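Local coordinates for surface presentation of antigens protein SpaO (PDB 4YX7) that takes part in a secretory pathway that presents the surface determinants Salmonella needs to enter mammalian cells, at residues F14-S19 with G52-V57; A42-Y47 with I61-L66. One frame throughout, in Å; residues are numbered along the deposited sequence.

Contact 1: F14-S19 with G52-V57; sequences FVIGSS and GHFNRV
Phe14 drives the edge of its ring into the face of Phe54. Its CD2 sits 3.7 Å from Phe54 CD1, above the plane of the Phe54 ring but displaced toward the rim, and the two ring planes stand at 81° with centroids 5.4 Å apart: a T-shaped pair. The base of the same side chain joins in, with Phe14 CB 3.7 Å from Phe54 CE1, so Phe54 meets both the stem and the ring of its partner. One residue on, Val15 contributes backbone: its O approaches Phe54 CE1 at 3.7 Å, obliquely to the ring. Ile16 closes the contact more loosely, CG2 coming to the ring edge near its plane, 4.1 Å from Phe54 CZ. On the far side everything rests on Phe54, whose CG lies between backbone N and carbonyl carbon (chi1 64°); its CB already points at the 14-19 strand, and the ring carries on to it. Apart from the Val15 carbonyl oxygen, the contact is made by apolar side chains. These strands are not sheet neighbours: their axes pass 8.4 Å apart at 75°, with strand 39-46 between them, and Val44 of that strand touches both phenylalanines. Val15 and Ile16 bond through their backbones to Glu43 and Arg41, while the 14-19 strand also forms an antiparallel ladder with a strand of another protein chain. Such next-but-one packing across a strongly twisted antiparallel sheet that runs on into a partner chain is consistent with this fragment of SpaO being a FliMN_C-type domain, with the intertwined beta fold of the FliN/MopA/SpaO family.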
loop_
_atom_site.group_PDB
_atom_site.type_symbol
_atom_site.label_atom_id
_atom_site.label_comp_id
_atom_site.label_asym_id
_atom_site.label_seq_id
_atom_site.Cartn_x
_atom_site.Cartn_y
_atom_site.Cartn_z
ATOM N N PHE A 14 -1.027 19.314 -1.168
ATOM C CA PHE A 14 0.050 18.414 -1.532
ATOM C C PHE A 14 -0.458 17.443 -2.582
ATOM O O PHE A 14 -1.162 16.489 -2.293
ATOM C CB PHE A 14 0.601 17.710 -0.288
ATOM C CG PHE A 14 1.249 18.665 0.693
ATOM C CD1 PHE A 14 0.485 19.315 1.665
ATOM C CD2 PHE A 14 2.598 18.949 0.616
ATOM C CE1 PHE A 14 1.061 20.210 2.550
ATOM C CE2 PHE A 14 3.176 19.833 1.503
ATOM C CZ PHE A 14 2.404 20.462 2.472
ATOM N N VAL A 15 -0.095 17.731 -3.821
ATOM C CA VAL A 15 -0.628 17.036 -4.976
ATOM C C VAL A 15 0.245 15.849 -5.381
ATOM O O VAL A 15 1.431 16.011 -5.654
ATOM C CB VAL A 15 -0.759 18.010 -6.159
ATOM C CG1 VAL A 15 -1.450 17.345 -7.321
ATOM C CG2 VAL A 15 -1.503 19.255 -5.723
ATOM N N ILE A 16 -0.354 14.663 -5.427
ATOM C CA ILE A 16 0.349 13.442 -5.821
ATOM C C ILE A 16 0.065 13.027 -7.264
ATOM O O ILE A 16 0.602 12.034 -7.747
ATOM C CB ILE A 16 -0.014 12.256 -4.913
ATOM C CG1 ILE A 16 -1.512 11.950 -5.014
ATOM C CG2 ILE A 16 0.410 12.537 -3.478
ATOM C CD1 ILE A 16 -1.955 10.770 -4.203
ATOM N N GLY A 17 -0.773 13.776 -7.962
ATOM C CA GLY A 17 -1.022 13.447 -9.346
ATOM C C GLY A 17 -2.189 14.200 -9.910
ATOM O O GLY A 17 -2.932 14.832 -9.164
ATOM N N SER A 18 -2.337 14.140 -11.237
ATOM C CA SER A 18 -3.434 14.812 -11.908
ATOM C C SER A 18 -3.885 14.065 -13.149
ATOM O O SER A 18 -3.177 13.212 -13.678
ATOM C CB SER A 18 -3.050 16.245 -12.274
ATOM O OG SER A 18 -2.058 16.259 -13.281
ATOM N N SER A 19 -5.091 14.392 -13.590
ATOM C CA SER A 19 -5.674 13.801 -14.779
ATOM C C SER A 19 -6.504 14.848 -15.492
ATOM O O SER A 19 -7.427 15.401 -14.910
ATOM C CB SER A 19 -6.543 12.602 -14.420
ATOM O OG SER A 19 -5.762 11.454 -14.160
ATOM N N GLY A 52 7.042 23.930 -4.959
ATOM C CA GLY A 52 8.157 22.990 -4.970
ATOM C C GLY A 52 7.727 21.528 -4.928
ATOM O O GLY A 52 6.541 21.248 -5.033
ATOM N N HIS A 53 8.684 20.605 -4.792
ATOM C CA HIS A 53 8.388 19.170 -4.687
ATOM C C HIS A 53 8.427 18.696 -3.236
ATOM O O HIS A 53 9.147 19.257 -2.414
ATOM C CB HIS A 53 9.381 18.316 -5.497
ATOM C CG HIS A 53 9.622 18.797 -6.894
ATOM N ND1 HIS A 53 10.874 19.170 -7.349
ATOM C CD2 HIS A 53 8.784 18.954 -7.947
ATOM C CE1 HIS A 53 10.791 19.543 -8.610
ATOM N NE2 HIS A 53 9.530 19.423 -9.001
ATOM N N PHE A 54 7.670 17.652 -2.923
ATOM C CA PHE A 54 7.820 16.989 -1.634
ATOM C C PHE A 54 8.095 15.504 -1.838
ATOM O O PHE A 54 8.180 15.019 -2.971
ATOM C CB PHE A 54 6.582 17.195 -0.751
ATOM C CG PHE A 54 5.319 16.591 -1.301
ATOM C CD1 PHE A 54 4.488 17.325 -2.126
ATOM C CD2 PHE A 54 4.950 15.299 -0.973
ATOM C CE1 PHE A 54 3.332 16.778 -2.627
ATOM C CE2 PHE A 54 3.784 14.738 -1.476
ATOM C CZ PHE A 54 2.970 15.482 -2.301
ATOM N N ASN A 55 8.235 14.780 -0.736
ATOM C CA ASN A 55 8.415 13.337 -0.804
ATOM C C ASN A 55 7.678 12.611 0.303
ATOM O O ASN A 55 7.737 13.012 1.457
ATOM C CB ASN A 55 9.896 12.995 -0.759
ATOM C CG ASN A 55 10.618 13.457 -1.992
ATOM O OD1 ASN A 55 10.204 13.150 -3.114
ATOM N ND2 ASN A 55 11.693 14.217 -1.804
ATOM N N ARG A 56 6.977 11.543 -0.063
ATOM C CA ARG A 56 6.238 10.742 0.908
ATOM C C ARG A 56 7.194 9.780 1.614
ATOM O O ARG A 56 7.678 8.811 1.023
ATOM C CB ARG A 56 5.081 9.980 0.238
ATOM C CG ARG A 56 4.267 9.112 1.196
ATOM C CD ARG A 56 3.342 9.924 2.090
ATOM N NE ARG A 56 3.159 9.253 3.374
ATOM C CZ ARG A 56 1.982 8.932 3.892
ATOM N NH1 ARG A 56 0.870 9.220 3.244
ATOM N NH2 ARG A 56 1.913 8.324 5.057
ATOM N N VAL A 57 7.461 10.069 2.882
ATOM C CA VAL A 57 8.394 9.291 3.668
ATOM C C VAL A 57 7.648 8.502 4.740
ATOM O O VAL A 57 6.410 8.493 4.753
ATOM C CB VAL A 57 9.442 10.196 4.310
ATOM C CG1 VAL A 57 10.403 10.702 3.254
ATOM C CG2 VAL A 57 8.756 11.368 4.985
#

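Contact 2: A42-Y47 with I61-L66; sequences AEVYCY and IIVETL
Val44 and Val63 meet tip to tip, and their first torsions set this up. In both, CG1 is anti to the backbone N (chi1 -167° in Val44, 177° in Val63), which places CG2 anti to the carbonyl carbon and spreads the two methyls into a fork. The CB of Val44 points toward the 61-66 segment, and its CG2 is the methyl that reaches across: it sits 3.9 Å from Val63 CG1 and 4.0 Å from Val63 CG2, so one methyl lodges against both prongs of the opposing fork. The other methyl of Val44 is used too. CG1 comes to 4.3 Å from Leu66 CD2, a looser touch. Leu66 lies beyond the end of strand 60-63, where the chain has turned and its backbone takes a positive phi (53°); from there the side chain extends back, its end nearer to Val44 than its CB bond alone would suggest. Val44 CA and Leu66 CA are the closest pair of CA atoms across the segments, 7.6 Å apart. The interaction is wholly aliphatic and small, burying 100 Å² in all, and it spans the strand in between, 49-57, with which Val44 pairs through backbone bonds to Leu51 and Gly52. Side chains of that strand complete the surroundings: Phe54 packs on Val63, and Leu51 on Leu66. Val63 also packs on an apolar side chain of another protein chain, and Ile61 extends the sheet to a strand of that chain. Val44 and Val63 thus lie on the outer two of three consecutive strands of a beta meander, 39-46, 49-57 and 60-63, which follow one another in chain order.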
loop_
_atom_site.group_PDB
_atom_site.type_symbol
_atom_site.label_atom_id
_atom_site.label_comp_id
_atom_site.label_asym_id
_atom_site.label_seq_id
_atom_site.Cartn_x
_atom_site.Cartn_y
_atom_site.Cartn_z
ATOM N N ALA A 42 4.376 15.211 -7.438
ATOM C CA ALA A 42 4.559 15.328 -5.992
ATOM C C ALA A 42 4.894 16.770 -5.704
ATOM O O ALA A 42 6.023 17.094 -5.360
ATOM C CB ALA A 42 5.648 14.412 -5.491
ATOM N N GLU A 43 3.904 17.640 -5.872
ATOM C CA GLU A 43 4.124 19.082 -5.818
ATOM C C GLU A 43 3.357 19.752 -4.690
ATOM O O GLU A 43 2.259 19.337 -4.341
ATOM C CB GLU A 43 3.715 19.743 -7.136
ATOM C CG GLU A 43 4.306 19.157 -8.385
ATOM C CD GLU A 43 3.322 19.240 -9.541
ATOM O OE1 GLU A 43 2.109 19.058 -9.290
ATOM O OE2 GLU A 43 3.746 19.511 -10.688
ATOM N N VAL A 44 3.943 20.806 -4.138
ATOM C CA VAL A 44 3.236 21.653 -3.199
ATOM C C VAL A 44 2.621 22.815 -3.970
ATOM O O VAL A 44 3.298 23.517 -4.722
ATOM C CB VAL A 44 4.152 22.188 -2.090
ATOM C CG1 VAL A 44 3.319 22.786 -0.990
ATOM C CG2 VAL A 44 5.028 21.085 -1.547
ATOM N N TYR A 45 1.319 22.989 -3.798
ATOM C CA TYR A 45 0.600 24.075 -4.432
ATOM C C TYR A 45 -0.003 24.994 -3.382
ATOM O O TYR A 45 -0.440 24.548 -2.320
ATOM C CB TYR A 45 -0.510 23.535 -5.349
ATOM C CG TYR A 45 -0.076 23.239 -6.761
ATOM C CD1 TYR A 45 0.681 22.121 -7.050
ATOM C CD2 TYR A 45 -0.433 24.077 -7.810
ATOM C CE1 TYR A 45 1.076 21.840 -8.340
ATOM C CE2 TYR A 45 -0.036 23.807 -9.111
ATOM C CZ TYR A 45 0.718 22.679 -9.368
ATOM O OH TYR A 45 1.115 22.382 -10.657
ATOM N N CYS A 46 0.014 26.284 -3.685
ATOM C CA CYS A 46 -0.805 27.259 -2.999
ATOM C C CYS A 46 -1.603 27.961 -4.075
ATOM O O CYS A 46 -1.050 28.729 -4.850
ATOM C CB CYS A 46 0.042 28.250 -2.207
ATOM S SG CYS A 46 -0.920 29.294 -1.107
ATOM N N TYR A 47 -2.894 27.678 -4.135
ATOM C CA TYR A 47 -3.708 28.077 -5.278
ATOM C C TYR A 47 -3.063 27.552 -6.574
ATOM O O TYR A 47 -2.698 26.385 -6.652
ATOM C CB TYR A 47 -3.895 29.603 -5.287
ATOM C CG TYR A 47 -4.509 30.126 -3.996
ATOM C CD1 TYR A 47 -5.848 29.908 -3.708
ATOM C CD2 TYR A 47 -3.752 30.825 -3.066
ATOM C CE1 TYR A 47 -6.419 30.373 -2.541
ATOM C CE2 TYR A 47 -4.318 31.292 -1.895
ATOM C CZ TYR A 47 -5.654 31.061 -1.645
ATOM O OH TYR A 47 -6.240 31.514 -0.489
ATOM N N ILE A 61 5.478 13.723 5.311
ATOM C CA ILE A 61 5.950 14.432 4.118
ATOM C C ILE A 61 7.168 15.318 4.430
ATOM O O ILE A 61 7.200 16.013 5.447
ATOM C CB ILE A 61 4.820 15.319 3.508
ATOM C CG1 ILE A 61 3.743 14.460 2.853
ATOM C CG2 ILE A 61 5.377 16.298 2.492
ATOM C CD1 ILE A 61 2.506 15.241 2.470
ATOM N N ILE A 62 8.173 15.277 3.557
ATOM C CA ILE A 62 9.300 16.204 3.628
ATOM C C ILE A 62 9.300 17.071 2.382
ATOM O O ILE A 62 9.343 16.549 1.275
ATOM C CB ILE A 62 10.660 15.474 3.735
ATOM C CG1 ILE A 62 10.715 14.595 4.985
ATOM C CG2 ILE A 62 11.804 16.475 3.749
ATOM C CD1 ILE A 62 10.825 15.367 6.273
ATOM N N VAL A 63 9.243 18.388 2.553
ATOM C CA VAL A 63 9.217 19.292 1.402
ATOM C C VAL A 63 10.625 19.793 1.079
ATOM O O VAL A 63 11.380 20.135 1.988
ATOM C CB VAL A 63 8.272 20.490 1.644
ATOM C CG1 VAL A 63 8.316 21.459 0.469
ATOM C CG2 VAL A 63 6.854 20.003 1.861
ATOM N N GLU A 64 10.967 19.823 -0.210
ATOM C CA GLU A 64 12.299 20.210 -0.662
ATOM C C GLU A 64 12.443 21.711 -0.901
ATOM O O GLU A 64 13.247 22.377 -0.257
ATOM C CB GLU A 64 12.659 19.486 -1.959
ATOM C CG GLU A 64 12.241 18.040 -2.033
ATOM C CD GLU A 64 12.747 17.362 -3.287
ATOM O OE1 GLU A 64 13.672 17.910 -3.920
ATOM O OE2 GLU A 64 12.205 16.295 -3.650
ATOM N N THR A 65 11.668 22.238 -1.842
ATOM C CA THR A 65 11.890 23.595 -2.333
ATOM C C THR A 65 11.214 24.665 -1.476
ATOM O O THR A 65 11.852 25.284 -0.620
ATOM C CB THR A 65 11.391 23.745 -3.791
ATOM O OG1 THR A 65 12.046 22.783 -4.623
ATOM C CG2 THR A 65 11.681 25.150 -4.325
ATOM N N LEU A 66 9.912 24.847 -1.700
ATOM C CA LEU A 66 9.175 26.032 -1.261
ATOM C C LEU A 66 9.864 27.300 -1.742
ATOM O O LEU A 66 10.570 27.969 -0.989
ATOM C CB LEU A 66 8.995 26.056 0.260
ATOM C CG LEU A 66 7.880 25.135 0.758
ATOM C CD1 LEU A 66 7.574 25.383 2.206
ATOM C CD2 LEU A 66 6.626 25.316 -0.066
#

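Overall arrangement
Both contacts reach across one strand of the same antiparallel sheet, contact 1 over 39-46 and contact 2 over 49-57, and each has a segment on the strand that the other spans. They are joined by backbone, through Gly52 O and Val44 N at 2.8 Å, and by apolar side chains, since Val44, Val63 and the two phenylalanines belong to one buried cluster. Contact 1 lies nearer the centre of the chain and is aromatic, with the larger buried surface; contact 2 lies farther out, is aliphatic, and runs into the exposed loop after strand 60-63. At the margin the chemistry becomes polar: Asn55 ND2 probably donates to OE2 of the poorly ordered Glu64.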